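Local coordinates for protein thiol-activated cytolysin (Desulfobulbus propionicus, PDB 6NAL) that probably forms pores in membranes as a cholesterol-dependent cytolysin of a Gram-negative bacterium, at residues A[59-71]-A[329-341]. Residues are numbered along the deposited sequence; the frame is centred on the assembly and turned at random.
Sequences FDIAVPSAYEDVT and NTAAPLNYYTVFL
With chi1 at 73°, CG of Tyr336 sits over its own main chain, straddled by N and C, and the ring swings across to residues 61-64 and 71. Thr71 meets it with CG2 anti to its own carbonyl carbon, placing that methyl over one ring face, displaced toward the rim, in a CH-pi contact (CG2 to ring centroid 3.9 Å). Thr71 OG1 donates to Tyr67 O at 3.0 Å, which probably helps fix the rotation of the threonine side chain. In the plane of the ring, Ala62 O lies 3.4 Å from Tyr336 CE1, while Ile61 CG2 packs obliquely against this same CE1 at 3.5 Å. Leu77 and Leu83 add further apolar cover for the tyrosine.

The case illustrates how a loop can be stitched to a sheet by a single bridge. Segment 59-71 leads from strand 44-59 of one sheet to strand 76-78 of another, and on the way Ala62 faces Asn335 of strand 332-340 as a non-hydrogen-bonded antiparallel pair. Tyr336 N donates to Ile61 O at 3.1 Å and Val63 N to Leu334 O at 3.0 Å. Strand 332-340 also pairs with strand 232-250, so the bridge ties the loop to the large antiparallel sheet that also holds strands 187-202 and 287-294, consistent with the core sheet of the MACPF/CDC fold.

Next to the bridge, Val63 lays both methyls on CB of Pro333, a residue whose ring CG is met by the Glu68 carboxylate, and CG2 of Val63 also reaches Tyr336 CD1. Asn335 sends ND2 weakly to Ile61 O, but Gly164 O also accepts from it and Lys194 holds OD1. One water accepts from Ile61 N and donates to Tyr336 O and, weakly, to Asp60 OD1.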
# COMPACT_ATOMS: atom_id res chain seq x y z
N PHE A 59 -23.97 -3.32 -17.75
CA PHE A 59 -23.40 -3.36 -19.09
C PHE A 59 -24.30 -2.56 -20.03
O PHE A 59 -25.48 -2.92 -20.24
CB PHE A 59 -23.24 -4.80 -19.58
CG PHE A 59 -22.51 -4.94 -20.89
CD1 PHE A 59 -21.40 -4.16 -21.19
CD2 PHE A 59 -22.94 -5.88 -21.83
CE1 PHE A 59 -20.72 -4.31 -22.42
CE2 PHE A 59 -22.28 -6.04 -23.05
CZ PHE A 59 -21.16 -5.26 -23.35
N ASP A 60 -23.73 -1.50 -20.59
CA ASP A 60 -24.37 -0.68 -21.62
C ASP A 60 -24.19 -1.31 -23.00
O ASP A 60 -23.06 -1.66 -23.40
CB ASP A 60 -23.76 0.72 -21.65
CG ASP A 60 -24.68 1.78 -21.13
OD1 ASP A 60 -25.85 1.44 -20.83
OD2 ASP A 60 -24.22 2.95 -21.01
N ILE A 61 -25.28 -1.44 -23.75
CA ILE A 61 -25.24 -2.13 -25.04
C ILE A 61 -25.08 -1.09 -26.14
O ILE A 61 -25.99 -0.29 -26.36
CB ILE A 61 -26.49 -2.98 -25.27
CG1 ILE A 61 -26.87 -3.81 -24.05
CG2 ILE A 61 -26.28 -3.83 -26.49
CD1 ILE A 61 -25.93 -4.85 -23.70
N ALA A 62 -23.93 -1.07 -26.80
CA ALA A 62 -23.71 -0.22 -27.95
C ALA A 62 -24.49 -0.72 -29.16
O ALA A 62 -24.70 -1.92 -29.36
CB ALA A 62 -22.24 -0.16 -28.32
N VAL A 63 -24.93 0.23 -29.98
CA VAL A 63 -25.42 -0.10 -31.31
C VAL A 63 -24.25 -0.48 -32.20
O VAL A 63 -23.44 0.38 -32.54
CB VAL A 63 -26.16 1.08 -31.95
CG1 VAL A 63 -26.45 0.79 -33.42
CG2 VAL A 63 -27.46 1.41 -31.27
N PRO A 64 -24.13 -1.71 -32.66
CA PRO A 64 -23.00 -2.03 -33.53
C PRO A 64 -23.13 -1.35 -34.89
O PRO A 64 -24.22 -1.20 -35.44
CB PRO A 64 -23.05 -3.56 -33.66
CG PRO A 64 -23.99 -4.03 -32.59
CD PRO A 64 -24.96 -2.87 -32.34
N SER A 65 -21.98 -0.94 -35.41
CA SER A 65 -21.88 -0.33 -36.73
C SER A 65 -22.58 -1.15 -37.81
O SER A 65 -23.15 -0.61 -38.76
CB SER A 65 -20.41 -0.19 -37.10
OG SER A 65 -19.85 -1.49 -37.32
N ALA A 66 -22.51 -2.47 -37.71
CA ALA A 66 -22.97 -3.33 -38.80
C ALA A 66 -24.37 -3.82 -38.57
O ALA A 66 -24.92 -4.51 -39.43
CB ALA A 66 -22.03 -4.53 -38.97
N TYR A 67 -24.98 -3.47 -37.44
CA TYR A 67 -26.36 -3.84 -37.16
C TYR A 67 -27.23 -2.65 -36.78
O TYR A 67 -28.16 -2.82 -35.99
CB TYR A 67 -26.41 -4.88 -36.05
CG TYR A 67 -25.72 -6.18 -36.38
CD1 TYR A 67 -24.33 -6.28 -36.34
CD2 TYR A 67 -26.45 -7.31 -36.70
CE1 TYR A 67 -23.70 -7.48 -36.63
CE2 TYR A 67 -25.82 -8.51 -36.98
CZ TYR A 67 -24.45 -8.57 -36.94
OH TYR A 67 -23.85 -9.73 -37.24
N GLU A 68 -26.93 -1.46 -37.31
CA GLU A 68 -27.81 -0.30 -37.10
C GLU A 68 -29.21 -0.57 -37.63
O GLU A 68 -30.20 -0.16 -37.02
CB GLU A 68 -27.26 0.96 -37.78
CG GLU A 68 -25.79 1.33 -37.52
CD GLU A 68 -25.48 2.84 -37.78
OE1 GLU A 68 -26.31 3.55 -38.44
OE2 GLU A 68 -24.39 3.29 -37.30
N ASP A 69 -29.32 -1.26 -38.77
CA ASP A 69 -30.63 -1.53 -39.38
C ASP A 69 -31.42 -2.63 -38.68
O ASP A 69 -32.54 -2.90 -39.08
CB ASP A 69 -30.45 -1.91 -40.84
CG ASP A 69 -29.75 -3.27 -41.02
OD1 ASP A 69 -29.16 -3.83 -40.04
OD2 ASP A 69 -29.78 -3.77 -42.16
N VAL A 70 -30.90 -3.18 -37.58
CA VAL A 70 -31.58 -4.20 -36.79
C VAL A 70 -31.82 -3.77 -35.35
O VAL A 70 -32.51 -4.49 -34.60
CB VAL A 70 -30.76 -5.51 -36.84
CG1 VAL A 70 -31.05 -6.41 -35.70
CG2 VAL A 70 -31.04 -6.18 -38.18
N THR A 71 -31.35 -2.60 -34.95
CA THR A 71 -31.46 -2.20 -33.56
C THR A 71 -32.09 -0.84 -33.45
O THR A 71 -31.68 -0.01 -32.63
CB THR A 71 -30.11 -2.16 -32.87
OG1 THR A 71 -29.25 -1.30 -33.61
CG2 THR A 71 -29.48 -3.47 -32.80
N ASN A 329 -25.32 16.29 -41.72
CA ASN A 329 -24.42 15.99 -40.60
C ASN A 329 -25.26 15.37 -39.48
O ASN A 329 -25.86 16.08 -38.67
CB ASN A 329 -23.71 17.24 -40.12
CG ASN A 329 -22.43 16.93 -39.38
OD1 ASN A 329 -21.65 16.05 -39.79
ND2 ASN A 329 -22.21 17.61 -38.27
N THR A 330 -25.29 14.05 -39.45
CA THR A 330 -26.17 13.27 -38.61
C THR A 330 -25.58 13.04 -37.22
O THR A 330 -24.41 13.32 -36.93
CB THR A 330 -26.47 11.92 -39.27
OG1 THR A 330 -25.28 11.40 -39.88
CG2 THR A 330 -27.55 12.04 -40.37
N ALA A 331 -26.40 12.50 -36.34
CA ALA A 331 -25.90 11.95 -35.11
C ALA A 331 -25.72 10.44 -35.24
O ALA A 331 -26.36 9.77 -36.06
CB ALA A 331 -26.83 12.26 -33.95
N ALA A 332 -24.82 9.89 -34.42
CA ALA A 332 -24.63 8.44 -34.51
C ALA A 332 -25.45 7.73 -33.45
O ALA A 332 -25.70 8.30 -32.38
CB ALA A 332 -23.16 8.09 -34.33
N PRO A 333 -25.96 6.53 -33.74
CA PRO A 333 -26.56 5.74 -32.66
C PRO A 333 -25.46 5.30 -31.72
O PRO A 333 -24.36 4.94 -32.14
CB PRO A 333 -27.21 4.55 -33.39
CG PRO A 333 -26.59 4.51 -34.74
CD PRO A 333 -26.24 5.95 -35.07
N LEU A 334 -25.77 5.33 -30.43
CA LEU A 334 -24.76 5.08 -29.40
C LEU A 334 -25.15 3.87 -28.59
O LEU A 334 -24.45 2.87 -28.62
CB LEU A 334 -24.59 6.28 -28.48
CG LEU A 334 -24.05 7.52 -29.16
CD1 LEU A 334 -23.83 8.68 -28.22
CD2 LEU A 334 -22.74 7.17 -29.90
N ASN A 335 -26.28 3.93 -27.90
CA ASN A 335 -26.69 2.81 -27.08
C ASN A 335 -28.17 2.54 -27.32
O ASN A 335 -28.92 3.43 -27.72
CB ASN A 335 -26.40 3.10 -25.61
CG ASN A 335 -24.90 3.28 -25.32
OD1 ASN A 335 -24.38 4.41 -25.34
ND2 ASN A 335 -24.22 2.19 -25.06
N TYR A 336 -28.57 1.30 -27.10
CA TYR A 336 -29.97 0.91 -27.21
C TYR A 336 -30.28 0.05 -26.00
O TYR A 336 -29.40 -0.54 -25.37
CB TYR A 336 -30.31 0.25 -28.60
CG TYR A 336 -29.81 -1.15 -28.83
CD1 TYR A 336 -28.48 -1.39 -29.10
CD2 TYR A 336 -30.67 -2.24 -28.78
CE1 TYR A 336 -27.99 -2.68 -29.26
CE2 TYR A 336 -30.20 -3.54 -28.98
CZ TYR A 336 -28.86 -3.74 -29.22
OH TYR A 336 -28.38 -5.01 -29.41
N TYR A 337 -31.57 0.05 -25.66
CA TYR A 337 -32.12 -0.61 -24.49
C TYR A 337 -33.26 -1.49 -24.96
O TYR A 337 -34.11 -1.06 -25.75
CB TYR A 337 -32.61 0.41 -23.46
CG TYR A 337 -31.47 1.33 -23.06
CD1 TYR A 337 -31.18 2.48 -23.80
CD2 TYR A 337 -30.62 1.01 -21.99
CE1 TYR A 337 -30.13 3.30 -23.47
CE2 TYR A 337 -29.56 1.83 -21.65
CZ TYR A 337 -29.32 2.98 -22.40
OH TYR A 337 -28.26 3.81 -22.09
N THR A 338 -33.20 -2.75 -24.51
CA THR A 338 -34.17 -3.78 -24.87
C THR A 338 -35.00 -4.11 -23.64
O THR A 338 -34.51 -4.09 -22.51
CB THR A 338 -33.52 -5.11 -25.34
OG1 THR A 338 -32.44 -5.51 -24.47
CG2 THR A 338 -33.01 -4.94 -26.71
N VAL A 339 -36.23 -4.49 -23.90
CA VAL A 339 -37.16 -5.03 -22.93
C VAL A 339 -37.66 -6.37 -23.49
O VAL A 339 -37.64 -6.60 -24.71
CB VAL A 339 -38.22 -3.93 -22.71
CG1 VAL A 339 -39.33 -4.00 -23.77
CG2 VAL A 339 -38.71 -3.92 -21.28
N PHE A 340 -38.00 -7.32 -22.60
CA PHE A 340 -38.58 -8.58 -23.03
C PHE A 340 -40.00 -8.33 -23.56
O PHE A 340 -40.77 -7.56 -22.98
CB PHE A 340 -38.60 -9.60 -21.89
CG PHE A 340 -37.24 -10.15 -21.57
CD1 PHE A 340 -36.67 -11.14 -22.38
CD2 PHE A 340 -36.54 -9.68 -20.48
CE1 PHE A 340 -35.39 -11.65 -22.09
CE2 PHE A 340 -35.26 -10.17 -20.18
CZ PHE A 340 -34.67 -11.15 -20.99
N LEU A 341 -40.35 -8.98 -24.68
CA LEU A 341 -41.62 -8.65 -25.31
C LEU A 341 -42.79 -9.19 -24.51
O LEU A 341 -43.82 -8.53 -24.38
CB LEU A 341 -41.65 -9.16 -26.74
CG LEU A 341 -42.97 -8.98 -27.49
CD1 LEU A 341 -43.41 -7.52 -27.57
CD2 LEU A 341 -42.85 -9.60 -28.88
O HOH W 1 -27.73 -0.29 -23.11